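Local coordinates for glycine cleavage system H protein 1 (Mycobacterium marinum, PDB 3TZU) that probably shuttles the methylamine group of glycine from the P protein to the T protein of the glycine cleavage system on a covalently bound lipoyl arm, at residues A[39-42]-A[43-46]; A[72-75]-A[76-79]. All coordinates share one frame; numbering follows the deposited sequence.

Contact 1. Residues A[39-42]-A[43-46]; sequences GITS and VAVE
With chi1 at 67°, Thr41 holds OG1 between its own backbone N and carbonyl carbon, turned toward the start of the helix, where it meets the N-H of Ala44. Ile40 makes the same choice and then runs out extended through chi2, which carries CD1 across to Val45. Thr41 is the N-cap residue, its OG1 accepting from Ala44 N at 3.1 Å with an N-H...O angle of 147°. The same N-H also leans weakly on Thr41 O, so side chain and carbonyl of one residue share it.

That carbonyl has a straighter partner in Val45 N, 3.1 Å from Thr41 O at 161°, with the donor tilted somewhat out of the carbonyl plane. One residue further on, Glu46 N repeats the step to Ser42 O and the regular i to i-4 helical bonding is under way. Thr41 OG1 is also hydrogen-bonded to Tyr130 OH, so the buried cap is held from the helix and from the C-terminal part of the chain. Ser42 OG, by contrast, bonds to Tyr108 OH.

The apolar side of the junction is made by Ile40 against Ala44 and Val45. Ile40 CD1 meets Val45 CG2 at 3.9 Å, the two side chains crossing at about a right angle, while Ile40 CB faces the methyl CB of Ala44 at 4.1 Å. Val45 CG2 also lies 3.4 Å from Thr41 O, beyond the oxygen end of the carbonyl that accepts Val45's own N-H. Outside the pair, Ile103 and Ala104 of helix 101-105 pack on Ile40 and Val45 respectively.

Altogether this is a threonine N-cap at a strand-to-helix junction, starting helix 42-48 directly after strand 36-40 in the lipoyl-binding domain of an H protein.

Contact 2. Residues A[72-75]-A[76-79]; sequences VEST and KTVS. With EDO (1,2-ethanediol), chain F.
Val72 and Ser79 pair across the beta hairpin of strands 68-74 and 77-82, whose tight turn presents Lys76, the predicted lipoyl-attachment lysine, unmodified here. Two backbone bonds join them, and Ser74 N closes the ladder on Thr77 O at 2.8 Å, in the carbonyl plane. Glu73 and Val78 form the non-hydrogen-bonded pair between. Glu73, with CG anti to the backbone N (chi1 173°), stands extended beside Val78 and pointing the same way, the carboxylate OE2 3.7 Å from Val78 CG2.

At the turn, chi1 of 60° places Ser74 OG between its backbone N and carbonyl carbon, turned in toward the N-H groups of Lys76 and Thr77. It accepts from Lys76 N at 3.2 Å and weakly from Thr77 N, and is also hydrogen-bonded to Leu48 O; one buried hydroxyl thereby braces the turn and ties it to helix 42-48. Thr77 OG1 and Ser79 OG bond to Ser79 and Thr77 of the second subunit, where the sheet continues across the interface.

Lys76, its CG 3.5 Å from Ser74 OG, bends near its end toward a bound 1,2-ethanediol, probably from the crystallisation liquor; NZ comes too near it for its position to be trusted. Thr77 OG1 lies 3.1 Å from O2 of that molecule.

From the N terminus, the chain leaves strand 36-40 and enters helix 42-48 at contact 1, where a turn of only a few residues is closed; it then forms strand 51-55 and reaches strand 68-74, whose hairpin with strand 77-82 is closed at the tip by contact 2. The two are in series, neither nested nor crossing, with centres 12 Å apart and nearest atoms about 5 Å apart. Helix 42-48 joins them: it begins in contact 1, and its Leu48 packs against Val72, Thr77 and Ser79 of contact 2. The five-stranded sheet holding strand 36-40 is thus linked to the three-stranded sheet that presents Lys76.

Contact 1. Residues A[39-42]-A[43-46]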
# COMPACT_ATOMS: atom_id res chain seq x y z
N GLY A 39 8.38 -1.21 13.17
CA GLY A 39 8.30 -0.24 12.08
C GLY A 39 7.57 -0.78 10.86
O GLY A 39 6.99 -1.87 10.89
N ILE A 40 7.60 -0.01 9.77
CA ILE A 40 6.96 -0.44 8.51
C ILE A 40 8.04 -0.89 7.52
O ILE A 40 9.19 -0.48 7.61
CB ILE A 40 6.04 0.60 7.90
CG1 ILE A 40 6.79 1.86 7.45
CG2 ILE A 40 4.92 0.98 8.88
CD1 ILE A 40 5.95 2.76 6.55
N THR A 41 7.69 -1.76 6.59
CA THR A 41 8.65 -2.29 5.64
C THR A 41 8.87 -1.34 4.45
O THR A 41 8.17 -0.32 4.29
CB THR A 41 8.19 -3.64 5.09
OG1 THR A 41 7.01 -3.43 4.29
CG2 THR A 41 7.88 -4.64 6.28
N SER A 42 9.88 -1.66 3.66
CA SER A 42 10.18 -0.93 2.47
C SER A 42 9.05 -1.09 1.48
O SER A 42 8.80 -0.19 0.70
CB SER A 42 11.48 -1.45 1.84
OG SER A 42 11.50 -2.86 1.85
N VAL A 43 8.37 -2.22 1.51
CA VAL A 43 7.25 -2.46 0.64
C VAL A 43 6.12 -1.54 1.04
O VAL A 43 5.43 -1.01 0.20
CB VAL A 43 6.79 -3.93 0.70
CG1 VAL A 43 5.51 -4.13 -0.13
CG2 VAL A 43 7.92 -4.86 0.24
N ALA A 44 5.95 -1.29 2.34
CA ALA A 44 4.85 -0.40 2.74
C ALA A 44 5.15 1.03 2.26
O ALA A 44 4.27 1.72 1.72
CB ALA A 44 4.59 -0.46 4.20
N VAL A 45 6.40 1.44 2.39
CA VAL A 45 6.83 2.74 1.96
C VAL A 45 6.47 2.92 0.48
O VAL A 45 5.85 3.91 0.11
CB VAL A 45 8.36 2.91 2.20
CG1 VAL A 45 8.89 4.14 1.46
CG2 VAL A 45 8.63 2.97 3.71
N GLU A 46 6.83 1.95 -0.36
CA GLU A 46 6.55 2.10 -1.80
C GLU A 46 5.06 2.01 -2.10
O GLU A 46 4.57 2.71 -3.00
CB GLU A 46 7.37 1.12 -2.64
CG GLU A 46 8.49 1.82 -3.42
CD GLU A 46 8.00 2.49 -4.70
OE1 GLU A 46 8.76 3.32 -5.24
OE2 GLU A 46 6.89 2.17 -5.19

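Contact 2. Residues A[72-75]-A[76-79]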
# COMPACT_ATOMS: atom_id res chain seq x y z
N VAL A 72 -0.16 5.46 9.54
CA VAL A 72 0.74 6.15 8.66
C VAL A 72 -0.06 6.65 7.49
O VAL A 72 -0.95 5.98 7.01
CB VAL A 72 1.91 5.26 8.20
CG1 VAL A 72 2.81 4.95 9.40
CG2 VAL A 72 1.38 3.96 7.59
N GLU A 73 0.27 7.83 7.01
CA GLU A 73 -0.54 8.46 6.00
C GLU A 73 0.28 9.23 4.97
O GLU A 73 1.18 9.93 5.33
CB GLU A 73 -1.57 9.36 6.67
CG GLU A 73 -2.37 10.21 5.72
CD GLU A 73 -3.42 11.06 6.44
OE1 GLU A 73 -3.39 11.09 7.68
OE2 GLU A 73 -4.26 11.69 5.74
N SER A 74 -0.07 9.06 3.69
CA SER A 74 0.54 9.76 2.58
C SER A 74 -0.47 10.70 2.03
O SER A 74 -1.60 10.73 2.51
CB SER A 74 0.98 8.79 1.47
OG SER A 74 -0.11 8.06 0.92
N THR A 75 -0.08 11.46 1.01
CA THR A 75 -1.03 12.32 0.33
C THR A 75 -2.19 11.52 -0.29
O THR A 75 -3.21 12.09 -0.55
CB THR A 75 -0.36 13.18 -0.77
OG1 THR A 75 0.37 12.32 -1.65
CG2 THR A 75 0.59 14.20 -0.15
N LYS A 76 -2.06 10.22 -0.50
CA LYS A 76 -3.13 9.45 -1.15
C LYS A 76 -3.70 8.28 -0.33
O LYS A 76 -4.71 7.73 -0.70
CB LYS A 76 -2.62 8.91 -2.48
CG LYS A 76 -1.54 7.84 -2.31
CD LYS A 76 -1.18 7.12 -3.63
CE LYS A 76 -0.51 5.74 -3.37
NZ LYS A 76 -1.34 4.61 -3.94
N THR A 77 -3.07 7.93 0.78
CA THR A 77 -3.41 6.72 1.51
C THR A 77 -3.31 6.91 3.03
O THR A 77 -2.37 7.56 3.54
CB THR A 77 -2.48 5.55 1.14
OG1 THR A 77 -2.54 5.35 -0.27
CG2 THR A 77 -2.90 4.21 1.87
N VAL A 78 -4.31 6.36 3.72
CA VAL A 78 -4.37 6.31 5.17
C VAL A 78 -4.39 4.83 5.51
O VAL A 78 -5.26 4.09 5.05
CB VAL A 78 -5.66 6.95 5.74
CG1 VAL A 78 -5.69 6.86 7.25
CG2 VAL A 78 -5.80 8.38 5.28
N SER A 79 -3.44 4.41 6.33
CA SER A 79 -3.29 3.01 6.62
C SER A 79 -3.05 2.75 8.11
O SER A 79 -2.16 3.35 8.74
CB SER A 79 -2.13 2.47 5.82
OG SER A 79 -2.19 1.06 5.80
C1 EDO F . -1.81 1.14 -3.22
O1 EDO F . -2.15 2.36 -3.88
C2 EDO F . -1.99 1.30 -1.72
O2 EDO F . -1.53 2.61 -1.38